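Side-chain contacts in EH1AB1 (PDB 6I8F), which probably hydrolyses carboxylic esters, as an ester hydrolase of the alpha/beta hydrolase fold recovered from a lake metagenome: residues Asn22-Met27 with Gly297-Phe302; Val45-Val50 with Phe105-Ile110; Ser115-Leu120 with Val128-Tyr133; Arg134-His139 with Glu234-Glu239. One frame throughout, in Å; residues are numbered along the deposited sequence.

Contact 1 (Asn22-Met27 with Gly297-Phe302)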
loop_
_atom_site.group_PDB
_atom_site.type_symbol
_atom_site.label_atom_id
_atom_site.label_comp_id
_atom_site.label_asym_id
_atom_site.label_seq_id
_atom_site.Cartn_x
_atom_site.Cartn_y
_atom_site.Cartn_z
ATOM N N ASN A 22 -12.482 -5.311 -22.877
ATOM C CA ASN A 22 -13.338 -6.470 -23.134
ATOM C C ASN A 22 -14.651 -6.323 -22.361
ATOM O O ASN A 22 -15.723 -6.550 -22.936
ATOM C CB ASN A 22 -12.650 -7.799 -22.821
ATOM C CG ASN A 22 -11.604 -8.170 -23.851
ATOM O OD1 ASN A 22 -11.564 -7.595 -24.941
ATOM N ND2 ASN A 22 -10.745 -9.118 -23.513
ATOM N N LEU A 23 -14.577 -5.930 -21.083
ATOM C CA LEU A 23 -15.798 -5.782 -20.284
ATOM C C LEU A 23 -16.669 -4.646 -20.841
ATOM O O LEU A 23 -17.899 -4.757 -20.864
ATOM C CB LEU A 23 -15.477 -5.511 -18.810
ATOM C CG LEU A 23 -16.715 -5.352 -17.927
ATOM C CD1 LEU A 23 -17.560 -6.623 -17.949
ATOM C CD2 LEU A 23 -16.352 -4.987 -16.496
ATOM N N LEU A 24 -16.035 -3.534 -21.219
ATOM C CA LEU A 24 -16.774 -2.372 -21.721
ATOM C C LEU A 24 -17.475 -2.733 -23.041
ATOM O O LEU A 24 -18.617 -2.324 -23.255
ATOM C CB LEU A 24 -15.824 -1.183 -21.892
ATOM C CG LEU A 24 -15.262 -0.595 -20.600
ATOM C CD1 LEU A 24 -14.342 0.573 -20.909
ATOM C CD2 LEU A 24 -16.367 -0.162 -19.648
ATOM N N ASP A 25 -16.805 -3.518 -23.895
ATOM C CA ASP A 25 -17.421 -4.032 -25.130
ATOM C C ASP A 25 -18.656 -4.881 -24.784
ATOM O O ASP A 25 -19.682 -4.783 -25.461
ATOM C CB ASP A 25 -16.431 -4.842 -25.968
ATOM C CG ASP A 25 -15.340 -4.012 -26.618
ATOM O OD1 ASP A 25 -15.508 -2.787 -26.712
ATOM O OD2 ASP A 25 -14.325 -4.605 -27.013
ATOM N N LEU A 26 -18.560 -5.694 -23.719
ATOM C CA LEU A 26 -19.677 -6.532 -23.274
ATOM C C LEU A 26 -20.873 -5.675 -22.859
ATOM O O LEU A 26 -22.015 -5.979 -23.212
ATOM C CB LEU A 26 -19.253 -7.426 -22.107
ATOM C CG LEU A 26 -19.086 -8.899 -22.466
ATOM C CD1 LEU A 26 -18.633 -9.702 -21.254
ATOM C CD2 LEU A 26 -20.381 -9.466 -23.040
ATOM N N MET A 27 -20.610 -4.641 -22.063
ATOM C CA MET A 27 -21.667 -3.764 -21.590
ATOM C C MET A 27 -22.304 -3.031 -22.781
ATOM O O MET A 27 -23.515 -2.802 -22.801
ATOM C CB MET A 27 -21.111 -2.764 -20.577
ATOM C CG MET A 27 -20.675 -3.433 -19.281
ATOM S SD MET A 27 -19.699 -2.342 -18.207
ATOM C CE MET A 27 -19.895 -3.189 -16.641
ATOM N N GLY A 297 -5.817 1.836 -15.766
ATOM C CA GLY A 297 -6.378 1.035 -16.858
ATOM C C GLY A 297 -7.570 0.180 -16.443
ATOM O O GLY A 297 -7.963 -0.696 -17.196
ATOM N N THR A 298 -8.150 0.422 -15.259
ATOM C CA THR A 298 -9.379 -0.264 -14.848
ATOM C C THR A 298 -10.410 0.788 -14.430
ATOM O O THR A 298 -10.099 1.984 -14.374
ATOM C CB THR A 298 -9.133 -1.314 -13.755
ATOM O OG1 THR A 298 -10.313 -2.119 -13.636
ATOM C CG2 THR A 298 -8.763 -0.702 -12.421
ATOM N N ILE A 299 -11.621 0.317 -14.116
ATOM C CA ILE A 299 -12.783 1.166 -13.978
ATOM C C ILE A 299 -13.348 1.054 -12.566
ATOM O O ILE A 299 -13.128 0.072 -11.874
ATOM C CB ILE A 299 -13.868 0.783 -15.009
ATOM C CG1 ILE A 299 -14.252 -0.694 -14.899
ATOM C CG2 ILE A 299 -13.422 1.161 -16.413
ATOM C CD1 ILE A 299 -15.424 -1.094 -15.770
ATOM N N HIS A 300 -14.158 2.052 -12.212
ATOM C CA HIS A 300 -14.957 2.024 -11.024
ATOM C C HIS A 300 -15.771 0.721 -10.993
ATOM O O HIS A 300 -16.380 0.342 -11.992
ATOM C CB HIS A 300 -15.857 3.261 -10.974
ATOM C CG HIS A 300 -16.425 3.512 -9.625
ATOM N ND1 HIS A 300 -15.694 4.145 -8.622
ATOM C CD2 HIS A 300 -17.628 3.189 -9.096
ATOM C CE1 HIS A 300 -16.444 4.214 -7.534
ATOM N NE2 HIS A 300 -17.641 3.636 -7.804
ATOM N N GLY A 301 -15.767 0.050 -9.837
ATOM C CA GLY A 301 -16.490 -1.211 -9.632
ATOM C C GLY A 301 -15.599 -2.439 -9.693
ATOM O O GLY A 301 -16.037 -3.514 -9.304
ATOM N N PHE A 302 -14.350 -2.299 -10.167
ATOM C CA PHE A 302 -13.513 -3.461 -10.505
ATOM C C PHE A 302 -13.228 -4.347 -9.278
ATOM O O PHE A 302 -12.933 -5.516 -9.437
ATOM C CB PHE A 302 -12.214 -3.022 -11.189
ATOM C CG PHE A 302 -11.094 -2.549 -10.292
ATOM C CD1 PHE A 302 -11.077 -1.262 -9.774
ATOM C CD2 PHE A 302 -10.012 -3.374 -10.025
ATOM C CE1 PHE A 302 -10.027 -0.831 -8.973
ATOM C CE2 PHE A 302 -8.964 -2.942 -9.225
ATOM C CZ PHE A 302 -8.968 -1.665 -8.709
#
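I299 rests its side chain against L23 and L24 of the N-terminal helix 18-32, just before the histidine of what looks like the Ser-His-Asp triad of an alpha/beta hydrolase. The contact is purely apolar and small, and one methyl does the work: CD1 of I299 reaches CD2 of L23 and CD2 of L24. L24 and I299 lie alongside one another, pointing in opposite senses, while L23 reaches over with CG anti to its own backbone N (chi1 -180°).

The polar links run inside each segment or to neighbours. Helix 18-32 is tied to the same corner of the chain by T20 OG1, hydrogen-bonded to the carbonyl oxygen of G297. A type II turn then runs from I299 to F302, with G301 at positive phi, and F302 N hydrogen-bonds back to I299 O at 3.2 Å. In that turn H300 does not touch 22-27; its NE2 is hydrogen-bonded to S175 OG and its ND1 to D270 OD2.

A CH-pi contact completes the corner, with T298 CG2 sitting 3.4 Å above the centre of the F302 ring. Across the contact itself, I299 CD1 lies 4.1 Å from L23 CD2 and the same distance from L24 CD2.

Contact 2 (Val45-Val50 with Phe105-Ile110)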
loop_
_atom_site.group_PDB
_atom_site.type_symbol
_atom_site.label_atom_id
_atom_site.label_comp_id
_atom_site.label_asym_id
_atom_site.label_seq_id
_atom_site.Cartn_x
_atom_site.Cartn_y
_atom_site.Cartn_z
ATOM N N VAL A 45 -37.329 -2.308 -8.805
ATOM C CA VAL A 45 -37.208 -3.188 -9.967
ATOM C C VAL A 45 -35.755 -3.194 -10.454
ATOM O O VAL A 45 -35.170 -4.258 -10.692
ATOM C CB VAL A 45 -38.166 -2.749 -11.094
ATOM C CG1 VAL A 45 -37.918 -3.509 -12.390
ATOM C CG2 VAL A 45 -39.623 -2.879 -10.662
ATOM N N GLY A 46 -35.213 -1.991 -10.653
ATOM C CA GLY A 46 -33.844 -1.803 -11.077
ATOM C C GLY A 46 -32.869 -2.418 -10.087
ATOM O O GLY A 46 -31.885 -3.030 -10.494
ATOM N N ARG A 47 -33.157 -2.242 -8.788
ATOM C CA ARG A 47 -32.326 -2.763 -7.709
ATOM C C ARG A 47 -32.206 -4.283 -7.869
ATOM O O ARG A 47 -31.115 -4.827 -7.851
ATOM C CB ARG A 47 -32.907 -2.382 -6.342
ATOM C CG ARG A 47 -32.300 -3.131 -5.162
ATOM C CD ARG A 47 -32.951 -2.762 -3.837
ATOM N NE ARG A 47 -32.912 -1.327 -3.632
ATOM C CZ ARG A 47 -33.892 -0.577 -3.115
ATOM N NH1 ARG A 47 -35.090 -1.081 -2.847
ATOM N NH2 ARG A 47 -33.645 0.696 -2.859
ATOM N N LYS A 48 -33.353 -4.945 -8.028
ATOM C CA LYS A 48 -33.430 -6.390 -8.029
ATOM C C LYS A 48 -32.645 -6.962 -9.216
ATOM O O LYS A 48 -31.926 -7.960 -9.073
ATOM C CB LYS A 48 -34.893 -6.826 -8.067
ATOM C CG LYS A 48 -35.120 -8.266 -7.647
ATOM C CD LYS A 48 -36.510 -8.515 -7.112
ATOM C CE LYS A 48 -36.952 -9.944 -7.328
ATOM N NZ LYS A 48 -37.500 -10.131 -8.692
ATOM N N ALA A 49 -32.765 -6.300 -10.374
ATOM C CA ALA A 49 -32.132 -6.739 -11.600
ATOM C C ALA A 49 -30.611 -6.535 -11.525
ATOM O O ALA A 49 -29.854 -7.432 -11.870
ATOM C CB ALA A 49 -32.714 -5.995 -12.773
ATOM N N VAL A 50 -30.175 -5.337 -11.113
ATOM C CA VAL A 50 -28.763 -5.008 -11.115
ATOM C C VAL A 50 -28.053 -5.792 -9.998
ATOM O O VAL A 50 -26.887 -6.152 -10.156
ATOM C CB VAL A 50 -28.507 -3.495 -11.011
ATOM C CG1 VAL A 50 -27.023 -3.185 -10.913
ATOM C CG2 VAL A 50 -29.104 -2.737 -12.183
ATOM N N PHE A 105 -25.753 3.964 -2.419
ATOM C CA PHE A 105 -26.729 4.022 -1.328
ATOM C C PHE A 105 -28.146 3.636 -1.811
ATOM O O PHE A 105 -29.142 3.897 -1.119
ATOM C CB PHE A 105 -26.713 5.407 -0.666
ATOM C CG PHE A 105 -25.385 5.872 -0.102
ATOM C CD1 PHE A 105 -24.889 5.347 1.078
ATOM C CD2 PHE A 105 -24.659 6.879 -0.724
ATOM C CE1 PHE A 105 -23.682 5.793 1.603
ATOM C CE2 PHE A 105 -23.438 7.304 -0.209
ATOM C CZ PHE A 105 -22.959 6.771 0.967
ATOM N N VAL A 106 -28.245 2.974 -2.970
ATOM C CA VAL A 106 -29.549 2.621 -3.579
ATOM C C VAL A 106 -29.621 1.117 -3.883
ATOM O O VAL A 106 -30.700 0.536 -3.785
ATOM C CB VAL A 106 -29.837 3.454 -4.844
ATOM C CG1 VAL A 106 -31.110 3.006 -5.555
ATOM C CG2 VAL A 106 -29.910 4.940 -4.527
ATOM N N ILE A 107 -28.494 0.507 -4.275
ATOM C CA ILE A 107 -28.436 -0.923 -4.612
ATOM C C ILE A 107 -27.259 -1.567 -3.865
ATOM O O ILE A 107 -26.586 -0.917 -3.065
ATOM C CB ILE A 107 -28.326 -1.111 -6.136
ATOM C CG1 ILE A 107 -26.967 -0.648 -6.672
ATOM C CG2 ILE A 107 -29.487 -0.424 -6.845
ATOM C CD1 ILE A 107 -26.828 -0.765 -8.160
ATOM N N GLY A 108 -27.012 -2.846 -4.156
ATOM C CA GLY A 108 -26.036 -3.643 -3.423
ATOM C C GLY A 108 -26.610 -4.150 -2.114
ATOM O O GLY A 108 -27.521 -3.553 -1.527
ATOM N N ASN A 109 -26.048 -5.259 -1.637
ATOM C CA ASN A 109 -26.428 -5.862 -0.360
ATOM C C ASN A 109 -25.297 -6.821 0.025
ATOM O O ASN A 109 -24.249 -6.857 -0.642
ATOM C CB ASN A 109 -27.793 -6.561 -0.458
ATOM C CG ASN A 109 -27.834 -7.541 -1.609
ATOM O OD1 ASN A 109 -26.968 -8.405 -1.710
ATOM N ND2 ASN A 109 -28.775 -7.371 -2.528
ATOM N N ILE A 110 -25.518 -7.628 1.059
ATOM C CA ILE A 110 -24.500 -8.567 1.503
ATOM C C ILE A 110 -24.141 -9.542 0.359
ATOM O O ILE A 110 -22.960 -9.891 0.194
ATOM C CB ILE A 110 -24.929 -9.252 2.813
ATOM C CG1 ILE A 110 -24.935 -8.222 3.952
ATOM C CG2 ILE A 110 -24.030 -10.446 3.131
ATOM C CD1 ILE A 110 -25.433 -8.742 5.288
#
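R47 reaches from helix 43-55 to the loop that follows strand 94-100 and takes the carbonyl oxygen of V106 with two nitrogens at once. It does so side-on: NE donates to V106 O at 2.9 Å, and NH2 donates to the same V106 O at 3.1 Å. The oxygen lies in the guanidinium plane, at its edge, and NE meets it almost head-on (C=O...N 168°), while NH2 comes in at a wider slant but still in the carbonyl plane. What brings the group round is the arginine chain: it leaves the helix extended, then bends at chi3 (-55°), which turns NE and NH2 to the loop. The remaining NH1 makes a salt bridge to E138, so the guanidinium is held through NE, NH2 and NH1, which probably fixes its rotation. A leucine in its place would probably leave V106 O without these two donors and E138 without its positive mate.

Beside this grip I107 packs on the helix with two separate branches. Its CG1 stands between the backbone N and the carbonyl carbon (chi1 69°), and this leads CD1 to V50 CG1, 3.7 Å away. The other branch, CG2, rests 3.8 Å from the CA of R47, against the helix backbone itself. One turn along, D51 OD1 accepts from G108 N.

The loop comes directly after an HGGG sequence like the one that forms the oxyanion hole in esterases of the hormone-sensitive lipase family, and probably does so here; an N-terminal helix packs on the chain just beyond it.

Contact 3 (Ser115-Leu120 with Val128-Tyr133)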
loop_
_atom_site.group_PDB
_atom_site.type_symbol
_atom_site.label_atom_id
_atom_site.label_comp_id
_atom_site.label_asym_id
_atom_site.label_seq_id
_atom_site.Cartn_x
_atom_site.Cartn_y
_atom_site.Cartn_z
ATOM N N SER A 115 -18.549 -12.783 -2.318
ATOM C CA SER A 115 -17.293 -13.412 -2.771
ATOM C C SER A 115 -16.079 -12.533 -2.417
ATOM O O SER A 115 -15.002 -13.056 -2.071
ATOM C CB SER A 115 -17.315 -13.723 -4.258
ATOM O OG SER A 115 -18.291 -14.723 -4.568
ATOM N N THR A 116 -16.262 -11.212 -2.525
ATOM C CA THR A 116 -15.251 -10.221 -2.219
ATOM C C THR A 116 -14.922 -10.236 -0.723
ATOM O O THR A 116 -13.749 -10.180 -0.349
ATOM C CB THR A 116 -15.692 -8.824 -2.666
ATOM O OG1 THR A 116 -15.863 -8.884 -4.085
ATOM C CG2 THR A 116 -14.706 -7.744 -2.272
ATOM N N CYS A 117 -15.949 -10.269 0.129
ATOM C CA CYS A 117 -15.735 -10.299 1.569
ATOM C C CYS A 117 -15.045 -11.599 1.991
ATOM O O CYS A 117 -14.168 -11.566 2.850
ATOM C CB CYS A 117 -17.030 -10.129 2.341
ATOM S SG CYS A 117 -17.606 -8.412 2.316
ATOM N N ARG A 118 -15.432 -12.711 1.362
ATOM C CA ARG A 118 -14.815 -14.016 1.627
ATOM C C ARG A 118 -13.314 -13.925 1.337
ATOM O O ARG A 118 -12.489 -14.362 2.148
ATOM C CB ARG A 118 -15.463 -15.121 0.785
ATOM C CG ARG A 118 -16.821 -15.577 1.294
ATOM C CD ARG A 118 -17.551 -16.375 0.226
ATOM N NE ARG A 118 -18.800 -16.966 0.712
ATOM C CZ ARG A 118 -18.910 -18.171 1.280
ATOM N NH1 ARG A 118 -17.861 -18.977 1.375
ATOM N NH2 ARG A 118 -20.085 -18.554 1.756
ATOM N N ARG A 119 -12.978 -13.356 0.170
ATOM C CA ARG A 119 -11.590 -13.271 -0.265
ATOM C C ARG A 119 -10.832 -12.345 0.687
ATOM O O ARG A 119 -9.711 -12.655 1.070
ATOM C CB ARG A 119 -11.472 -12.813 -1.719
ATOM C CG ARG A 119 -10.074 -12.960 -2.295
ATOM C CD ARG A 119 -9.995 -12.674 -3.789
ATOM N NE ARG A 119 -8.631 -12.816 -4.274
ATOM C CZ ARG A 119 -8.145 -13.892 -4.896
ATOM N NH1 ARG A 119 -8.954 -14.887 -5.203
ATOM N NH2 ARG A 119 -6.862 -13.944 -5.241
ATOM N N LEU A 120 -11.450 -11.225 1.088
ATOM C CA LEU A 120 -10.768 -10.283 1.989
ATOM C C LEU A 120 -10.445 -10.975 3.319
ATOM O O LEU A 120 -9.377 -10.772 3.879
ATOM C CB LEU A 120 -11.634 -9.041 2.211
ATOM C CG LEU A 120 -11.747 -8.074 1.030
ATOM C CD1 LEU A 120 -12.686 -6.930 1.369
ATOM C CD2 LEU A 120 -10.388 -7.530 0.619
ATOM N N VAL A 128 -14.299 -10.616 8.590
ATOM C CA VAL A 128 -15.068 -9.554 7.909
ATOM C C VAL A 128 -16.538 -9.650 8.350
ATOM O O VAL A 128 -17.120 -10.745 8.475
ATOM C CB VAL A 128 -14.925 -9.616 6.376
ATOM C CG1 VAL A 128 -15.733 -8.528 5.676
ATOM C CG2 VAL A 128 -13.463 -9.535 5.953
ATOM N N ILE A 129 -17.129 -8.483 8.623
ATOM C CA ILE A 129 -18.548 -8.378 8.937
ATOM C C ILE A 129 -19.166 -7.384 7.964
ATOM O O ILE A 129 -18.942 -6.188 8.105
ATOM C CB ILE A 129 -18.792 -7.960 10.395
ATOM C CG1 ILE A 129 -18.099 -8.911 11.372
ATOM C CG2 ILE A 129 -20.289 -7.875 10.666
ATOM C CD1 ILE A 129 -18.188 -8.479 12.823
ATOM N N SER A 130 -19.935 -7.918 7.004
ATOM C CA SER A 130 -20.607 -7.141 5.965
ATOM C C SER A 130 -21.978 -6.660 6.474
ATOM O O SER A 130 -22.725 -7.422 7.091
ATOM C CB SER A 130 -20.737 -7.970 4.717
ATOM O OG SER A 130 -21.312 -7.208 3.676
ATOM N N ILE A 131 -22.299 -5.390 6.216
ATOM C CA ILE A 131 -23.442 -4.741 6.833
ATOM C C ILE A 131 -24.507 -4.468 5.772
ATOM O O ILE A 131 -24.213 -3.934 4.695
ATOM C CB ILE A 131 -23.043 -3.440 7.559
ATOM C CG1 ILE A 131 -21.968 -3.661 8.630
ATOM C CG2 ILE A 131 -24.282 -2.759 8.132
ATOM C CD1 ILE A 131 -22.350 -4.621 9.718
ATOM N N ASP A 132 -25.744 -4.813 6.130
ATOM C CA ASP A 132 -26.918 -4.589 5.311
ATOM C C ASP A 132 -27.633 -3.336 5.840
ATOM O O ASP A 132 -28.526 -3.416 6.667
ATOM C CB ASP A 132 -27.813 -5.829 5.332
ATOM C CG ASP A 132 -28.710 -5.985 4.119
ATOM O OD1 ASP A 132 -28.660 -5.118 3.208
ATOM O OD2 ASP A 132 -29.449 -6.986 4.088
ATOM N N TYR A 133 -27.170 -2.171 5.388
ATOM C CA TYR A 133 -27.713 -0.892 5.808
ATOM C C TYR A 133 -28.926 -0.534 4.930
ATOM O O TYR A 133 -29.024 -0.970 3.767
ATOM C CB TYR A 133 -26.612 0.163 5.747
ATOM C CG TYR A 133 -25.944 0.316 4.404
ATOM C CD1 TYR A 133 -24.755 -0.338 4.110
ATOM C CD2 TYR A 133 -26.484 1.140 3.437
ATOM C CE1 TYR A 133 -24.129 -0.188 2.887
ATOM C CE2 TYR A 133 -25.873 1.301 2.207
ATOM C CZ TYR A 133 -24.689 0.640 1.930
ATOM O OH TYR A 133 -24.093 0.804 0.713
#
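V128 and C117 carry this contact, in which helix 114-124 lies on strand 127-132 within a beta-alpha-beta unit of the alpha/beta hydrolase sheet. The short helix and strand segments run nearly antiparallel, at 158°, with their axes 8.7 Å apart at closest.

V128 meets the helix with both methyls. CG1, anti to the backbone N (chi1 179°), meets the C117 side chain, 3.8 Å from SG and 3.9 Å from CB. CG2 comes against the main chain instead, 3.8 Å from the carbonyl oxygen of C117, and also touches L120 CB at 4.2 Å. An alanine here is likely to leave the C117 sulfur and L120 CB without the methyls that meet them and so open a gap under the helix.

The C117 side chain leaves the helix toward the strand, and SG, anti to the carbonyl carbon, lies past V128 CG1 beside S130, whose CB is 4.0 Å from it. Y84 and Y99, from the two strands that neighbour 127-132 in the sheet, also touch the C117 side chain, which is thus buried among three strands.

No hydrogen bond crosses between helix and strand. S130 offers SG its CB rather than a polar bond, and the cysteine behaves as a plain apolar group, so between these two segments the packing rests on the fit of methyls and sulfur, not on directional bonds.

Contact 4 (Arg134-His139 with Glu234-Glu239)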
loop_
_atom_site.group_PDB
_atom_site.type_symbol
_atom_site.label_atom_id
_atom_site.label_comp_id
_atom_site.label_asym_id
_atom_site.label_seq_id
_atom_site.Cartn_x
_atom_site.Cartn_y
_atom_site.Cartn_z
ATOM N N ARG A 134 -29.848 0.256 5.491
ATOM C CA ARG A 134 -31.028 0.759 4.753
ATOM C C ARG A 134 -30.584 1.544 3.523
ATOM O O ARG A 134 -29.583 2.255 3.582
ATOM C CB ARG A 134 -31.879 1.697 5.613
ATOM C CG ARG A 134 -32.706 0.963 6.651
ATOM C CD ARG A 134 -33.454 1.907 7.564
ATOM N NE ARG A 134 -32.538 2.688 8.373
ATOM C CZ ARG A 134 -32.822 3.871 8.892
ATOM N NH1 ARG A 134 -34.011 4.420 8.675
ATOM N NH2 ARG A 134 -31.913 4.498 9.618
ATOM N N LEU A 135 -31.368 1.418 2.444
ATOM C CA LEU A 135 -31.078 2.017 1.146
ATOM C C LEU A 135 -32.171 3.026 0.758
ATOM O O LEU A 135 -33.336 2.924 1.184
ATOM C CB LEU A 135 -30.971 0.892 0.113
ATOM C CG LEU A 135 -29.893 -0.168 0.366
ATOM C CD1 LEU A 135 -30.094 -1.373 -0.542
ATOM C CD2 LEU A 135 -28.505 0.410 0.167
ATOM N N ALA A 136 -31.765 4.006 -0.057
ATOM C CA ALA A 136 -32.650 4.933 -0.780
ATOM C C ALA A 136 -33.167 4.237 -2.039
ATOM O O ALA A 136 -32.499 3.337 -2.542
ATOM C CB ALA A 136 -31.880 6.184 -1.135
ATOM N N PRO A 137 -34.332 4.653 -2.567
ATOM C CA PRO A 137 -35.080 5.831 -2.141
ATOM C C PRO A 137 -35.920 5.661 -0.867
ATOM O O PRO A 137 -36.354 6.654 -0.301
ATOM C CB PRO A 137 -36.011 6.157 -3.326
ATOM C CG PRO A 137 -36.167 4.845 -4.046
ATOM C CD PRO A 137 -34.838 4.142 -3.847
ATOM N N GLU A 138 -36.111 4.416 -0.418
ATOM C CA GLU A 138 -37.026 4.104 0.666
ATOM C C GLU A 138 -36.553 4.812 1.942
ATOM O O GLU A 138 -37.360 5.320 2.720
ATOM C CB GLU A 138 -37.123 2.588 0.870
ATOM C CG GLU A 138 -37.738 1.838 -0.298
ATOM C CD GLU A 138 -36.792 1.395 -1.410
ATOM O OE1 GLU A 138 -35.671 1.932 -1.510
ATOM O OE2 GLU A 138 -37.187 0.512 -2.196
ATOM N N HIS A 139 -35.234 4.823 2.152
ATOM C CA HIS A 139 -34.625 5.380 3.349
ATOM C C HIS A 139 -33.490 6.302 2.912
ATOM O O HIS A 139 -32.328 5.878 2.825
ATOM C CB HIS A 139 -34.153 4.244 4.270
ATOM C CG HIS A 139 -35.179 3.183 4.473
ATOM N ND1 HIS A 139 -36.319 3.399 5.222
ATOM C CD2 HIS A 139 -35.259 1.918 4.000
ATOM C CE1 HIS A 139 -37.050 2.304 5.222
ATOM N NE2 HIS A 139 -36.421 1.377 4.479
ATOM N N GLU A 234 -30.943 11.457 -6.843
ATOM C CA GLU A 234 -32.247 12.031 -6.518
ATOM C C GLU A 234 -33.025 11.109 -5.579
ATOM O O GLU A 234 -33.942 11.548 -4.887
ATOM C CB GLU A 234 -33.026 12.316 -7.804
ATOM C CG GLU A 234 -32.372 13.419 -8.626
ATOM C CD GLU A 234 -33.168 13.969 -9.792
ATOM O OE1 GLU A 234 -34.102 13.286 -10.258
ATOM O OE2 GLU A 234 -32.841 15.084 -10.227
ATOM N N ALA A 235 -32.657 9.824 -5.563
ATOM C CA ALA A 235 -33.249 8.884 -4.645
ATOM C C ALA A 235 -32.722 9.156 -3.231
ATOM O O ALA A 235 -33.452 9.044 -2.238
ATOM C CB ALA A 235 -32.946 7.478 -5.114
ATOM N N TYR A 236 -31.444 9.543 -3.153
ATOM C CA TYR A 236 -30.671 9.559 -1.897
ATOM C C TYR A 236 -30.757 10.919 -1.185
ATOM O O TYR A 236 -30.922 10.983 0.028
ATOM C CB TYR A 236 -29.222 9.187 -2.220
ATOM C CG TYR A 236 -28.265 9.198 -1.055
ATOM C CD1 TYR A 236 -28.540 8.499 0.111
ATOM C CD2 TYR A 236 -27.067 9.895 -1.132
ATOM C CE1 TYR A 236 -27.654 8.494 1.175
ATOM C CE2 TYR A 236 -26.167 9.899 -0.077
ATOM C CZ TYR A 236 -26.459 9.191 1.076
ATOM O OH TYR A 236 -25.571 9.187 2.110
ATOM N N VAL A 237 -30.606 12.008 -1.945
ATOM C CA VAL A 237 -30.346 13.314 -1.359
ATOM C C VAL A 237 -31.607 14.170 -1.421
ATOM O O VAL A 237 -32.096 14.469 -2.509
ATOM C CB VAL A 237 -29.167 14.020 -2.051
ATOM C CG1 VAL A 237 -28.832 15.333 -1.352
ATOM C CG2 VAL A 237 -27.944 13.120 -2.107
ATOM N N PRO A 238 -32.156 14.599 -0.263
ATOM C CA PRO A 238 -33.230 15.589 -0.248
ATOM C C PRO A 238 -32.795 16.910 -0.895
ATOM O O PRO A 238 -31.682 17.397 -0.650
ATOM C CB PRO A 238 -33.537 15.807 1.242
ATOM C CG PRO A 238 -33.014 14.551 1.916
ATOM C CD PRO A 238 -31.821 14.128 1.085
ATOM N N GLU A 239 -33.684 17.463 -1.726
ATOM C CA GLU A 239 -33.566 18.845 -2.212
ATOM C C GLU A 239 -33.240 19.782 -1.038
ATOM O O GLU A 239 -33.792 19.641 0.053
ATOM C CB GLU A 239 -34.877 19.260 -2.878
ATOM C CG GLU A 239 -34.920 20.717 -3.276
ATOM C CD GLU A 239 -36.174 21.108 -4.036
ATOM O OE1 GLU A 239 -37.126 20.305 -4.056
ATOM O OE2 GLU A 239 -36.187 22.206 -4.616
HETATM O O HOH W 1 -36.008 9.080 -1.625
#
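A235 O, near the end of helix 230-236, meets the loop 134-139 through a water and through carbon atoms. The water donates to it at 2.6 Å and also to P137 O at 2.8 Å, so it bridges two carbonyls that could not bond to one another. From the loop, A136 CB comes to 3.4 Å of the same A235 O, and P137 CA lies near it too.

The rest is close apolar packing. P137, which follows a cis peptide bond, lays its ring beside the A235 methyl, CB to CB at 3.8 Å. A136 sends its methyl the other way along the helix, 3.7 Å from Y236 CA, where it also stands at the edge of the Y236 ring, close to the ring plane. The tyrosine ring turns off to stack on F105, while a backbone hydrogen bond joins F105 to A136.

The short side chain of A235 lets the backbones approach, P137 CA lying 4.4 Å from A235 CA, and A136 likewise lets the loop come near Y236. The loop is part of a YRLAPEHPFPA sequence like that of hormone-sensitive lipase-type esterases, a family to which this enzyme probably belongs, and helix 230-236 lies in the insertion between strands 198-202 and 262-267 that probably forms part of their cap.

Contacts 2, 3 and 4 follow one another along the chain, and contact 1 spans them all by bringing the first helix to the region of the probable catalytic histidine. Contacts 2 and 4 form one neighbourhood, with centres about 13 Å apart, joined by the salt bridge between R47 NH1 and E138 OE2. Contact 2 also meets contact 3, their centres about 16 Å apart, where I110 packs on strand 127-132; that strand then runs straight into the loop of contact 4. Contact 1 stands apart, about 19 Å from contact 2 between centres. Contact 3 sets a helix on the central sheet, while the others join N-terminal helices and the probable cap insertion to loops, some beside the probable active site.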